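Local coordinates for eukaryotic translation initiation factor 2A (Schizosaccharomyces pombe, PDB 3WJ9), which probably directs the binding of initiator methionyl-tRNA to 40S ribosomal subunits on a small number of specific mRNAs, the part here being its beta-propeller, at residues 182-187 against 191-196; 128-133 against 137-142; 382-387 against 393-398; 334-339 against 368-373; 13-18 against 47-52. All blocks are in the same frame, centred on the assembly; numbering follows the deposited sequence.

Overall arrangement
All five contacts belong to one beta-propeller, and they divide by chemistry. Interactions 1, 2 and 3 are hairpins in which consecutive antiparallel strands of a single blade are joined by backbone hydrogen bonds; each is partly buried, interaction 2 nearer the centre of the chain than the other two. Interactions 4 and 5 are buried and have no hydrogen bond across them: side chains alone meet between neighbouring sheets. Interactions 3 and 4 share a blade, because strands 367-372 and 382-387 are neighbours in its sheet, and their centres lie about 11 Å apart. Interaction 1 lies on the other side of the chain's centre from interactions 3, 4 and 5.

Interaction 1: residues 182-187 against 191-196; sequences AVFIPE and APASVR
F184 lies against the strand opposite with its ring turned toward A193 and V195. CG stands anti to the backbone N (chi1 176°), which tilts the ring forward, toward the A193 end of the partner strand, and the V195 methyl CG2 comes up to the ring edge, in plane, 3.5 Å from F184 CD1. A193 CB meets the far end of the same ring at an oblique angle, 3.5 Å from F184 CZ, so two small aliphatic groups from either side of S194 in sequence touch it. The other face of the hairpin carries V183, I185, S194 and R196. There the I185 tip, CD1, rests 3.8 Å from S194 CB. R196 bends at chi2 and chi3 (85° and 70°), folding its chain back until NH2 stands 4.1 Å from that same CD1. The backbones run antiparallel with two hydrogen-bonded pairs, V183 with R196 and I185 with S194; V183 N reaches R196 O at 2.7 Å and I185 N reaches S194 O at 2.8 Å. S194 OG hydrogen-bonds K210 O on the neighbouring strand 206-212. These are the middle strands of a four-stranded propeller blade: 180-185 bonds also to 170-173, and 193-199 to 206-212. F184 and V195 both pack on F220 of strand 220-222, while V183 touches I168 on the opposite face.

Interaction 2: residues 128-133 against 137-142; sequences WNLQYT and SLAARL
Q131 and A140 form an antiparallel hydrogen-bonded pair, and Y132 with A139 the non-hydrogen-bonded pair next to it, in a short hairpin whose two arms run 146° apart. Both bonds of the first pair are weak. Q131 N lies 3.3 Å from A140 O. In return, A140 N lies 3.1 Å from Q131 O. Nearer the turn, T133 N donates to L138 O at 3.2 Å. The return bond ends on a side chain: L138 N donates to T133 OG1, also 3.2 Å away. T133 OG1 sits between the backbone N and the carbonyl carbon (chi1 57°), and this leaves T133 CG2 to pack obliquely on L138 CB at 3.6 Å. Beside it Y132 lays one ring face over A139, with Y132 CE2 4.1 Å from A139 CB. L130, just ahead of strand 131-132, reaches across so that its CD2 lies 3.8 Å from R141 CB. Q131 points its amide elsewhere, to L173 N and F171 O of the next blade. With weak bonds at the Q131 pair, the sounder ones lie at the T133 end, where the hydroxyl also bonds D135 OD1 in the turn and so ties the loop to the start of the returning strand.

Interaction 3: residues 382-387 against 393-398; sequences SIKIWH and MFYEEF
I383 and E396 are a hydrogen-bonded pair in the antiparallel hairpin that forms the outer edge of a propeller blade, WD repeat 4, with the two strand axes 4.7 Å apart. I383 N bonds E396 O at 3.0 Å, and E396 N bonds I383 O at the same distance. Further along, M393 and F394 both face I385, a classic beta bulge, and M393 N bonds I385 O at 2.9 Å. M393, a selenomethionine, crosses I385 at about a right angle, its CG 3.5 Å from I385 CG2. I385 CD1 lies against the F394 ring obliquely, and F394 itself stacks on Y24. M393 CB comes within 3.5 Å of H387 CE1, and H387 ND1 bonds A391 O in the turn. With an alanine in place of H387, the A391 carbonyl would probably lose its imidazole mate and the M393 side chain a neighbour. On the solvent-facing side, Y395 crosses K384 obliquely, Y395 CD1 4.0 Å from K384 CD. At the far end F398 meets S382 CA with its ring edge, while F398 CE1 touches I383 CG1 at 3.4 Å.

Interaction 4: residues 334-339 against 368-373; sequences GSIDIF and LLTAVT
I336 and T370 meet tip to tip, with the methyl I336 CD1 3.7 Å from T370 CG2. One step along, I338 and L368 do the same, I338 CD1 to L368 CD2 at 4.0 Å, and L368 CD2 also stands 4.3 Å from I336 CG2, so that the leucine tip serves both isoleucines. In each isoleucine CG1 is anti to the carbonyl carbon, which sends the extended branch out from its sheet. All four are buried, and their strands run antiparallel with axes 11.1 Å apart. This is the packing of adjacent propeller blades, WD repeat 3 against WD repeat 4, by side chains alone. Further out, I336 and L368 both touch L325 of strand 323-327, and C359 of strand 358-361 reaches I336, L368 and T370 together. What holds T370 is its other branch: OG1 accepts W386 NE1 from the next strand of its own blade, which probably restrains the rotation of the side chain, with CG2 turned to I336.

Interaction 5: residues 13-18 against 47-52; sequences KSIGLV and KLFAYA
L17 CD2 sits squarely over the F49 ring, 3.4 Å from its centroid and 8° off the normal, a CH-pi contact that is the tight half of this packing. The two side chains slide past each other in opposite directions; F49 CG, anti to its own N (chi1 173°), sends the ring out toward strand 15-18, leaning along its own strand, with a face to the leucine. The I15 end is nearer solvent and touches F49 more loosely. I15, partly exposed where L17, F49 and Y51 are buried, brings CD1 close to Y51 CB, at 3.5 Å, but only to 4.0 Å from F49 CZ, at the ring edge. Replacing the phenylalanine by an alanine would probably open a gap under L17 and take from I15 CD1 the ring edge it touches. The strand axes lie 9.8 Å apart with no hydrogen bond between them. The blade of 15-19 also contains strand 401-406 from the other end of the chain, so this is side-chain packing between neighbouring blades of a beta-propeller, beside the sheet where the ring closes.

Interaction 1: residues 182-187 against 191-196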
# COMPACT_ATOMS: atom_id res chain seq x y z
N ALA A 182 2.09 16.30 3.80
CA ALA A 182 3.52 16.24 4.08
C ALA A 182 4.29 16.21 2.76
O ALA A 182 3.96 15.43 1.87
CB ALA A 182 3.86 15.02 4.91
N VAL A 183 5.29 17.08 2.63
CA VAL A 183 5.98 17.29 1.35
C VAL A 183 7.51 17.24 1.50
O VAL A 183 8.02 17.40 2.61
CB VAL A 183 5.55 18.64 0.72
CG1 VAL A 183 5.91 18.70 -0.75
CG2 VAL A 183 4.05 18.87 0.89
N PHE A 184 8.23 17.02 0.40
CA PHE A 184 9.69 16.91 0.44
C PHE A 184 10.38 17.63 -0.72
O PHE A 184 9.89 17.63 -1.85
CB PHE A 184 10.10 15.43 0.45
CG PHE A 184 11.59 15.21 0.40
CD1 PHE A 184 12.36 15.37 1.54
CD2 PHE A 184 12.21 14.84 -0.77
CE1 PHE A 184 13.73 15.16 1.50
CE2 PHE A 184 13.57 14.63 -0.82
CZ PHE A 184 14.33 14.79 0.32
N ILE A 185 11.54 18.22 -0.44
CA ILE A 185 12.32 18.96 -1.43
C ILE A 185 13.72 18.37 -1.57
O ILE A 185 14.47 18.32 -0.60
CB ILE A 185 12.44 20.46 -1.06
CG1 ILE A 185 11.06 21.08 -0.84
CG2 ILE A 185 13.24 21.22 -2.10
CD1 ILE A 185 10.63 21.13 0.62
N PRO A 186 14.09 17.92 -2.78
CA PRO A 186 15.36 17.23 -2.99
C PRO A 186 16.56 18.17 -2.90
O PRO A 186 16.40 19.38 -3.10
CB PRO A 186 15.22 16.65 -4.40
CG PRO A 186 14.34 17.62 -5.09
CD PRO A 186 13.37 18.12 -4.05
N GLU A 187 17.73 17.62 -2.60
CA GLU A 187 18.94 18.41 -2.41
C GLU A 187 19.40 19.13 -3.68
O GLU A 187 19.49 18.52 -4.74
CB GLU A 187 20.08 17.52 -1.89
CG GLU A 187 21.45 18.20 -1.89
CD GLU A 187 22.59 17.20 -1.95
OE1 GLU A 187 23.05 16.75 -0.88
OE2 GLU A 187 23.03 16.87 -3.07
N ALA A 191 22.26 24.05 -0.82
CA ALA A 191 21.08 23.81 0.00
C ALA A 191 20.85 22.33 0.23
O ALA A 191 21.00 21.52 -0.69
CB ALA A 191 19.86 24.45 -0.63
N PRO A 192 20.48 21.96 1.46
CA PRO A 192 20.17 20.57 1.78
C PRO A 192 18.72 20.25 1.44
O PRO A 192 17.97 21.15 1.05
CB PRO A 192 20.42 20.49 3.29
CG PRO A 192 20.62 21.93 3.76
CD PRO A 192 20.29 22.83 2.62
N ALA A 193 18.32 18.99 1.59
CA ALA A 193 16.93 18.62 1.35
C ALA A 193 16.06 19.11 2.49
O ALA A 193 16.56 19.44 3.57
CB ALA A 193 16.81 17.12 1.19
N SER A 194 14.75 19.17 2.26
CA SER A 194 13.83 19.67 3.28
C SER A 194 12.51 18.90 3.30
O SER A 194 12.06 18.38 2.28
CB SER A 194 13.56 21.16 3.06
OG SER A 194 12.68 21.66 4.05
N VAL A 195 11.90 18.85 4.48
CA VAL A 195 10.60 18.22 4.69
C VAL A 195 9.64 19.22 5.32
O VAL A 195 10.02 19.98 6.20
CB VAL A 195 10.72 16.96 5.58
CG1 VAL A 195 9.35 16.43 5.97
CG2 VAL A 195 11.53 15.88 4.88
N ARG A 196 8.39 19.22 4.86
CA ARG A 196 7.41 20.21 5.27
C ARG A 196 6.02 19.62 5.52
O ARG A 196 5.59 18.72 4.80
CB ARG A 196 7.32 21.32 4.22
CG ARG A 196 7.21 22.70 4.82
CD ARG A 196 8.58 23.23 5.13
NE ARG A 196 9.35 23.55 3.94
CZ ARG A 196 9.21 24.68 3.26
NH1 ARG A 196 8.35 25.60 3.68
NH2 ARG A 196 9.94 24.90 2.17

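Interaction 2: residues 128-133 against 137-142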
# COMPACT_ATOMS: atom_id res chain seq x y z
N TRP A 128 2.13 7.14 -9.48
CA TRP A 128 1.30 7.46 -10.64
C TRP A 128 -0.07 7.99 -10.23
O TRP A 128 -0.54 8.99 -10.78
CB TRP A 128 1.15 6.21 -11.53
CG TRP A 128 0.38 5.10 -10.88
CD1 TRP A 128 0.85 4.18 -9.99
CD2 TRP A 128 -1.01 4.80 -11.06
NE1 TRP A 128 -0.15 3.33 -9.61
CE2 TRP A 128 -1.31 3.69 -10.26
CE3 TRP A 128 -2.04 5.37 -11.82
CZ2 TRP A 128 -2.58 3.13 -10.19
CZ3 TRP A 128 -3.30 4.81 -11.76
CH2 TRP A 128 -3.56 3.70 -10.95
N ASN A 129 -0.70 7.34 -9.26
CA ASN A 129 -2.09 7.64 -8.91
C ASN A 129 -2.26 8.93 -8.12
O ASN A 129 -1.30 9.44 -7.54
CB ASN A 129 -2.68 6.47 -8.12
CG ASN A 129 -4.20 6.44 -8.18
OD1 ASN A 129 -4.84 7.45 -8.47
ND2 ASN A 129 -4.78 5.28 -7.89
N LEU A 130 -3.48 9.45 -8.12
CA LEU A 130 -3.84 10.53 -7.23
C LEU A 130 -3.92 10.00 -5.81
O LEU A 130 -4.36 8.87 -5.59
CB LEU A 130 -5.18 11.15 -7.63
CG LEU A 130 -5.31 11.75 -9.02
CD1 LEU A 130 -6.77 12.01 -9.36
CD2 LEU A 130 -4.52 13.04 -9.06
N GLN A 131 -3.49 10.81 -4.84
CA GLN A 131 -3.70 10.47 -3.44
C GLN A 131 -5.04 11.05 -3.03
O GLN A 131 -5.57 11.95 -3.68
CB GLN A 131 -2.57 11.01 -2.56
CG GLN A 131 -1.19 10.58 -3.01
CD GLN A 131 -0.11 10.96 -2.02
OE1 GLN A 131 -0.39 11.23 -0.85
NE2 GLN A 131 1.13 11.01 -2.48
N TYR A 132 -5.61 10.52 -1.95
CA TYR A 132 -6.92 10.97 -1.50
C TYR A 132 -6.96 11.19 0.00
O TYR A 132 -6.12 10.69 0.74
CB TYR A 132 -8.00 9.95 -1.88
CG TYR A 132 -8.30 9.84 -3.36
CD1 TYR A 132 -7.45 9.13 -4.21
CD2 TYR A 132 -9.43 10.42 -3.90
CE1 TYR A 132 -7.72 9.02 -5.56
CE2 TYR A 132 -9.71 10.32 -5.26
CZ TYR A 132 -8.85 9.62 -6.08
OH TYR A 132 -9.13 9.51 -7.42
N THR A 133 -7.96 11.95 0.44
CA THR A 133 -8.29 12.05 1.85
C THR A 133 -9.16 10.85 2.20
O THR A 133 -9.69 10.19 1.30
CB THR A 133 -9.01 13.36 2.19
OG1 THR A 133 -10.20 13.47 1.39
CG2 THR A 133 -8.11 14.54 1.89
N SER A 137 -12.90 13.31 -0.33
CA SER A 137 -13.39 14.60 -0.79
C SER A 137 -12.32 15.37 -1.54
O SER A 137 -12.63 16.25 -2.35
CB SER A 137 -13.90 15.43 0.40
OG SER A 137 -12.88 15.62 1.37
N LEU A 138 -11.05 15.05 -1.29
CA LEU A 138 -9.95 15.78 -1.90
C LEU A 138 -8.94 14.85 -2.58
O LEU A 138 -8.61 13.79 -2.05
CB LEU A 138 -9.24 16.64 -0.85
CG LEU A 138 -10.12 17.62 -0.07
CD1 LEU A 138 -9.30 18.36 0.99
CD2 LEU A 138 -10.80 18.61 -1.00
N ALA A 139 -8.46 15.26 -3.75
CA ALA A 139 -7.46 14.49 -4.48
C ALA A 139 -6.20 15.33 -4.68
O ALA A 139 -6.25 16.55 -4.57
CB ALA A 139 -8.01 14.03 -5.82
N ALA A 140 -5.08 14.68 -4.99
CA ALA A 140 -3.81 15.39 -5.08
C ALA A 140 -2.90 14.88 -6.20
O ALA A 140 -2.58 13.70 -6.26
CB ALA A 140 -3.08 15.32 -3.75
N ARG A 141 -2.49 15.80 -7.06
CA ARG A 141 -1.58 15.52 -8.16
C ARG A 141 -0.24 16.18 -7.88
O ARG A 141 -0.15 17.09 -7.06
CB ARG A 141 -2.18 16.01 -9.49
CG ARG A 141 -1.42 15.62 -10.75
CD ARG A 141 -1.85 16.52 -11.91
NE ARG A 141 -1.20 16.19 -13.17
CZ ARG A 141 -1.34 16.90 -14.28
NH1 ARG A 141 -2.10 17.98 -14.29
NH2 ARG A 141 -0.71 16.53 -15.39
N LEU A 142 0.82 15.74 -8.56
CA LEU A 142 2.14 16.31 -8.36
C LEU A 142 2.73 16.92 -9.62
O LEU A 142 2.99 16.22 -10.60
CB LEU A 142 3.09 15.25 -7.81
CG LEU A 142 4.54 15.70 -7.69
CD1 LEU A 142 4.69 16.85 -6.69
CD2 LEU A 142 5.38 14.52 -7.28

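Interaction 3: residues 382-387 against 393-398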
# COMPACT_ATOMS: atom_id res chain seq x y z
N SER A 382 2.34 -20.93 -5.41
CA SER A 382 1.30 -21.54 -4.59
C SER A 382 0.54 -20.56 -3.70
O SER A 382 0.90 -19.39 -3.60
CB SER A 382 1.92 -22.64 -3.72
OG SER A 382 2.79 -22.09 -2.75
N ILE A 383 -0.51 -21.07 -3.06
CA ILE A 383 -1.25 -20.34 -2.04
C ILE A 383 -1.40 -21.21 -0.80
O ILE A 383 -1.71 -22.40 -0.91
CB ILE A 383 -2.66 -19.91 -2.52
CG1 ILE A 383 -2.57 -18.93 -3.69
CG2 ILE A 383 -3.44 -19.26 -1.38
CD1 ILE A 383 -3.92 -18.49 -4.20
N LYS A 384 -1.18 -20.64 0.38
CA LYS A 384 -1.41 -21.36 1.62
C LYS A 384 -2.00 -20.44 2.68
O LYS A 384 -1.44 -19.38 2.98
CB LYS A 384 -0.11 -21.99 2.13
CG LYS A 384 -0.29 -22.86 3.36
CD LYS A 384 0.90 -23.78 3.54
CE LYS A 384 0.74 -24.65 4.78
NZ LYS A 384 1.96 -25.47 5.03
N ILE A 385 -3.14 -20.84 3.24
CA ILE A 385 -3.77 -20.09 4.32
C ILE A 385 -3.51 -20.80 5.65
O ILE A 385 -3.72 -22.00 5.77
CB ILE A 385 -5.30 -19.93 4.11
CG1 ILE A 385 -5.59 -19.01 2.92
CG2 ILE A 385 -5.96 -19.37 5.35
CD1 ILE A 385 -5.64 -19.71 1.58
N TRP A 386 -3.05 -20.05 6.64
CA TRP A 386 -2.67 -20.62 7.94
C TRP A 386 -3.56 -20.10 9.05
O TRP A 386 -4.06 -18.98 8.98
CB TRP A 386 -1.21 -20.28 8.29
CG TRP A 386 -0.21 -20.40 7.18
CD1 TRP A 386 -0.15 -19.65 6.04
CD2 TRP A 386 0.90 -21.30 7.13
NE1 TRP A 386 0.92 -20.04 5.28
CE2 TRP A 386 1.58 -21.05 5.92
CE3 TRP A 386 1.38 -22.30 7.98
CZ2 TRP A 386 2.72 -21.76 5.55
CZ3 TRP A 386 2.51 -23.00 7.61
CH2 TRP A 386 3.17 -22.73 6.40
N HIS A 387 -3.74 -20.90 10.10
CA HIS A 387 -4.32 -20.37 11.33
C HIS A 387 -3.29 -19.50 12.03
O HIS A 387 -2.12 -19.50 11.66
CB HIS A 387 -4.78 -21.50 12.25
CG HIS A 387 -5.94 -22.28 11.73
ND1 HIS A 387 -5.79 -23.30 10.81
CD2 HIS A 387 -7.27 -22.17 11.97
CE1 HIS A 387 -6.98 -23.80 10.53
NE2 HIS A 387 -7.89 -23.13 11.21
N MSE A 393 -4.98 -24.46 6.79
CA MSE A 393 -6.38 -24.73 6.46
C MSE A 393 -6.59 -24.89 4.97
O MSE A 393 -7.69 -25.29 4.54
CB MSE A 393 -7.30 -23.64 7.01
CG MSE A 393 -6.60 -22.29 7.10
SE MSE A 393 -7.91 -20.97 7.77
CE MSE A 393 -7.02 -20.56 9.48
N PHE A 394 -5.57 -24.57 4.18
CA PHE A 394 -5.66 -24.60 2.73
C PHE A 394 -4.28 -24.63 2.08
O PHE A 394 -3.30 -24.17 2.66
CB PHE A 394 -6.44 -23.39 2.22
CG PHE A 394 -6.83 -23.49 0.77
CD1 PHE A 394 -7.77 -24.42 0.37
CD2 PHE A 394 -6.26 -22.67 -0.18
CE1 PHE A 394 -8.14 -24.52 -0.95
CE2 PHE A 394 -6.63 -22.77 -1.51
CZ PHE A 394 -7.57 -23.70 -1.89
N TYR A 395 -4.23 -25.20 0.88
CA TYR A 395 -3.02 -25.18 0.07
C TYR A 395 -3.38 -25.52 -1.37
O TYR A 395 -4.19 -26.41 -1.63
CB TYR A 395 -1.98 -26.17 0.59
CG TYR A 395 -0.74 -26.24 -0.28
CD1 TYR A 395 0.29 -25.32 -0.13
CD2 TYR A 395 -0.61 -27.22 -1.25
CE1 TYR A 395 1.42 -25.38 -0.92
CE2 TYR A 395 0.52 -27.28 -2.05
CZ TYR A 395 1.53 -26.36 -1.88
OH TYR A 395 2.65 -26.42 -2.67
N GLU A 396 -2.74 -24.83 -2.30
CA GLU A 396 -3.07 -24.96 -3.70
C GLU A 396 -1.84 -24.69 -4.56
O GLU A 396 -1.18 -23.67 -4.40
CB GLU A 396 -4.22 -24.02 -4.05
CG GLU A 396 -4.76 -24.12 -5.45
CD GLU A 396 -6.15 -23.53 -5.58
OE1 GLU A 396 -7.03 -23.88 -4.77
OE2 GLU A 396 -6.35 -22.66 -6.46
N GLU A 397 -1.53 -25.62 -5.46
CA GLU A 397 -0.35 -25.52 -6.30
C GLU A 397 -0.67 -24.81 -7.60
O GLU A 397 -1.70 -25.07 -8.23
CB GLU A 397 0.21 -26.92 -6.59
CG GLU A 397 1.50 -26.93 -7.41
CD GLU A 397 1.80 -28.30 -7.97
OE1 GLU A 397 2.99 -28.60 -8.21
OE2 GLU A 397 0.85 -29.08 -8.18
N PHE A 398 0.21 -23.90 -8.01
CA PHE A 398 0.06 -23.20 -9.28
C PHE A 398 1.30 -23.37 -10.15
O PHE A 398 2.38 -23.67 -9.64
CB PHE A 398 -0.21 -21.71 -9.05
CG PHE A 398 -1.50 -21.42 -8.35
CD1 PHE A 398 -1.57 -21.43 -6.96
CD2 PHE A 398 -2.65 -21.11 -9.07
CE1 PHE A 398 -2.76 -21.16 -6.31
CE2 PHE A 398 -3.84 -20.84 -8.42
CZ PHE A 398 -3.89 -20.86 -7.04

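Interaction 4: residues 334-339 against 368-373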
# COMPACT_ATOMS: atom_id res chain seq x y z
N GLY A 334 12.59 -19.11 3.91
CA GLY A 334 11.85 -18.00 4.48
C GLY A 334 10.87 -18.43 5.55
O GLY A 334 9.75 -18.84 5.25
N SER A 335 11.28 -18.31 6.81
CA SER A 335 10.43 -18.68 7.93
C SER A 335 9.52 -17.53 8.34
O SER A 335 9.65 -16.41 7.84
CB SER A 335 11.27 -19.14 9.12
OG SER A 335 12.03 -20.29 8.78
N ILE A 336 8.60 -17.81 9.26
CA ILE A 336 7.69 -16.79 9.78
C ILE A 336 7.47 -16.97 11.28
O ILE A 336 7.20 -18.08 11.75
CB ILE A 336 6.31 -16.83 9.07
CG1 ILE A 336 6.45 -16.47 7.59
CG2 ILE A 336 5.33 -15.88 9.74
CD1 ILE A 336 5.13 -16.43 6.84
N ASP A 337 7.61 -15.89 12.04
CA ASP A 337 7.34 -15.90 13.47
C ASP A 337 6.21 -14.93 13.80
O ASP A 337 6.08 -13.88 13.16
CB ASP A 337 8.59 -15.54 14.26
CG ASP A 337 9.69 -16.57 14.13
OD1 ASP A 337 9.37 -17.72 13.73
OD2 ASP A 337 10.86 -16.25 14.42
N ILE A 338 5.39 -15.27 14.79
CA ILE A 338 4.30 -14.40 15.21
C ILE A 338 4.35 -14.13 16.71
O ILE A 338 4.30 -15.06 17.52
CB ILE A 338 2.92 -14.98 14.84
CG1 ILE A 338 2.77 -15.06 13.32
CG2 ILE A 338 1.80 -14.13 15.43
CD1 ILE A 338 1.42 -15.56 12.86
N PHE A 339 4.46 -12.86 17.07
CA PHE A 339 4.60 -12.44 18.46
C PHE A 339 3.34 -11.72 18.95
O PHE A 339 2.54 -11.25 18.15
CB PHE A 339 5.83 -11.55 18.63
CG PHE A 339 7.11 -12.20 18.21
CD1 PHE A 339 7.52 -12.18 16.88
CD2 PHE A 339 7.91 -12.85 19.13
CE1 PHE A 339 8.70 -12.78 16.49
CE2 PHE A 339 9.09 -13.45 18.75
CZ PHE A 339 9.49 -13.42 17.43
N LEU A 368 -3.84 -16.39 8.32
CA LEU A 368 -2.64 -15.86 7.68
C LEU A 368 -2.48 -16.45 6.30
O LEU A 368 -2.48 -17.67 6.14
CB LEU A 368 -1.41 -16.14 8.54
CG LEU A 368 -0.08 -15.57 8.04
CD1 LEU A 368 -0.16 -14.05 8.04
CD2 LEU A 368 1.07 -16.04 8.92
N LEU A 369 -2.35 -15.59 5.29
CA LEU A 369 -2.14 -16.05 3.93
C LEU A 369 -0.66 -15.91 3.56
O LEU A 369 -0.02 -14.93 3.93
CB LEU A 369 -3.02 -15.26 2.95
CG LEU A 369 -3.19 -15.76 1.51
CD1 LEU A 369 -4.50 -15.24 0.93
CD2 LEU A 369 -2.04 -15.34 0.61
N THR A 370 -0.13 -16.89 2.85
CA THR A 370 1.19 -16.79 2.26
C THR A 370 1.12 -17.25 0.81
O THR A 370 0.27 -18.08 0.46
CB THR A 370 2.25 -17.62 3.02
OG1 THR A 370 1.91 -19.01 2.97
CG2 THR A 370 2.35 -17.18 4.48
N ALA A 371 1.99 -16.71 -0.03
CA ALA A 371 2.01 -17.10 -1.44
C ALA A 371 3.42 -17.02 -2.01
O ALA A 371 4.30 -16.38 -1.43
CB ALA A 371 1.06 -16.22 -2.25
N VAL A 372 3.62 -17.68 -3.14
CA VAL A 372 4.86 -17.57 -3.89
C VAL A 372 4.48 -17.18 -5.32
O VAL A 372 3.72 -17.89 -5.97
CB VAL A 372 5.66 -18.89 -3.87
CG1 VAL A 372 6.88 -18.78 -4.75
CG2 VAL A 372 6.06 -19.24 -2.44
N THR A 373 5.01 -16.05 -5.78
CA THR A 373 4.50 -15.45 -7.01
C THR A 373 5.54 -15.26 -8.13
O THR A 373 6.73 -15.10 -7.88
CB THR A 373 3.86 -14.07 -6.72
OG1 THR A 373 4.84 -13.19 -6.17
CG2 THR A 373 2.71 -14.22 -5.74

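Interaction 5: residues 13-18 against 47-52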
# COMPACT_ATOMS: atom_id res chain seq x y z
N LYS A 13 -3.32 -18.87 -15.60
CA LYS A 13 -4.32 -19.76 -16.14
C LYS A 13 -5.74 -19.30 -15.85
O LYS A 13 -6.63 -19.47 -16.68
CB LYS A 13 -4.08 -21.16 -15.57
CG LYS A 13 -5.30 -21.91 -15.09
CD LYS A 13 -4.96 -23.37 -15.05
CE LYS A 13 -6.06 -24.23 -14.48
NZ LYS A 13 -5.43 -25.52 -14.10
N SER A 14 -5.95 -18.69 -14.69
CA SER A 14 -7.29 -18.30 -14.29
C SER A 14 -7.30 -17.10 -13.35
O SER A 14 -6.25 -16.58 -12.97
CB SER A 14 -8.00 -19.48 -13.62
OG SER A 14 -9.31 -19.12 -13.21
N ILE A 15 -8.50 -16.66 -12.99
CA ILE A 15 -8.68 -15.58 -12.03
C ILE A 15 -10.05 -15.69 -11.37
O ILE A 15 -11.06 -15.91 -12.05
CB ILE A 15 -8.53 -14.19 -12.70
CG1 ILE A 15 -8.83 -13.09 -11.69
CG2 ILE A 15 -9.42 -14.08 -13.93
CD1 ILE A 15 -8.72 -11.70 -12.26
N GLY A 16 -10.08 -15.57 -10.05
CA GLY A 16 -11.33 -15.70 -9.34
C GLY A 16 -11.31 -15.23 -7.90
O GLY A 16 -10.25 -14.92 -7.34
N LEU A 17 -12.49 -15.16 -7.31
CA LEU A 17 -12.63 -14.85 -5.90
C LEU A 17 -12.98 -16.15 -5.18
O LEU A 17 -13.64 -17.02 -5.74
CB LEU A 17 -13.71 -13.78 -5.68
CG LEU A 17 -13.63 -12.61 -6.67
CD1 LEU A 17 -14.69 -11.55 -6.38
CD2 LEU A 17 -12.24 -11.99 -6.67
N VAL A 18 -12.50 -16.31 -3.95
CA VAL A 18 -12.67 -17.56 -3.22
C VAL A 18 -13.18 -17.33 -1.80
O VAL A 18 -12.49 -16.71 -0.99
CB VAL A 18 -11.35 -18.36 -3.15
CG1 VAL A 18 -11.54 -19.63 -2.34
CG2 VAL A 18 -10.85 -18.70 -4.55
N LYS A 47 -15.49 -3.80 -0.84
CA LYS A 47 -16.84 -3.92 -1.38
C LYS A 47 -16.81 -4.15 -2.89
O LYS A 47 -17.80 -4.59 -3.47
CB LYS A 47 -17.66 -2.67 -1.05
CG LYS A 47 -18.00 -2.52 0.42
CD LYS A 47 -18.96 -1.36 0.64
CE LYS A 47 -19.30 -1.20 2.12
NZ LYS A 47 -20.25 -0.07 2.34
N LEU A 48 -15.68 -3.85 -3.51
CA LEU A 48 -15.55 -3.98 -4.96
C LEU A 48 -14.30 -4.75 -5.38
O LEU A 48 -13.33 -4.84 -4.64
CB LEU A 48 -15.55 -2.60 -5.62
CG LEU A 48 -16.84 -1.78 -5.53
CD1 LEU A 48 -16.70 -0.45 -6.25
CD2 LEU A 48 -18.01 -2.57 -6.09
N PHE A 49 -14.35 -5.31 -6.59
CA PHE A 49 -13.22 -6.04 -7.16
C PHE A 49 -13.01 -5.64 -8.62
O PHE A 49 -13.95 -5.67 -9.42
CB PHE A 49 -13.44 -7.55 -7.04
CG PHE A 49 -12.41 -8.37 -7.77
CD1 PHE A 49 -11.17 -8.60 -7.20
CD2 PHE A 49 -12.68 -8.92 -9.01
CE1 PHE A 49 -10.21 -9.36 -7.86
CE2 PHE A 49 -11.74 -9.67 -9.67
CZ PHE A 49 -10.50 -9.90 -9.10
N ALA A 50 -11.78 -5.28 -8.97
CA ALA A 50 -11.46 -4.88 -10.33
C ALA A 50 -10.32 -5.71 -10.89
O ALA A 50 -9.33 -5.96 -10.20
CB ALA A 50 -11.11 -3.40 -10.39
N TYR A 51 -10.44 -6.14 -12.14
CA TYR A 51 -9.35 -6.83 -12.80
C TYR A 51 -9.16 -6.30 -14.22
O TYR A 51 -10.13 -5.93 -14.88
CB TYR A 51 -9.57 -8.34 -12.82
CG TYR A 51 -10.78 -8.79 -13.60
CD1 TYR A 51 -12.02 -8.92 -12.98
CD2 TYR A 51 -10.69 -9.09 -14.95
CE1 TYR A 51 -13.13 -9.33 -13.69
CE2 TYR A 51 -11.79 -9.51 -15.66
CZ TYR A 51 -13.01 -9.63 -15.03
OH TYR A 51 -14.12 -10.03 -15.73
N ALA A 52 -7.92 -6.26 -14.66
CA ALA A 52 -7.60 -5.69 -15.96
C ALA A 52 -7.28 -6.77 -16.99
O ALA A 52 -6.52 -7.70 -16.72
CB ALA A 52 -6.43 -4.73 -15.83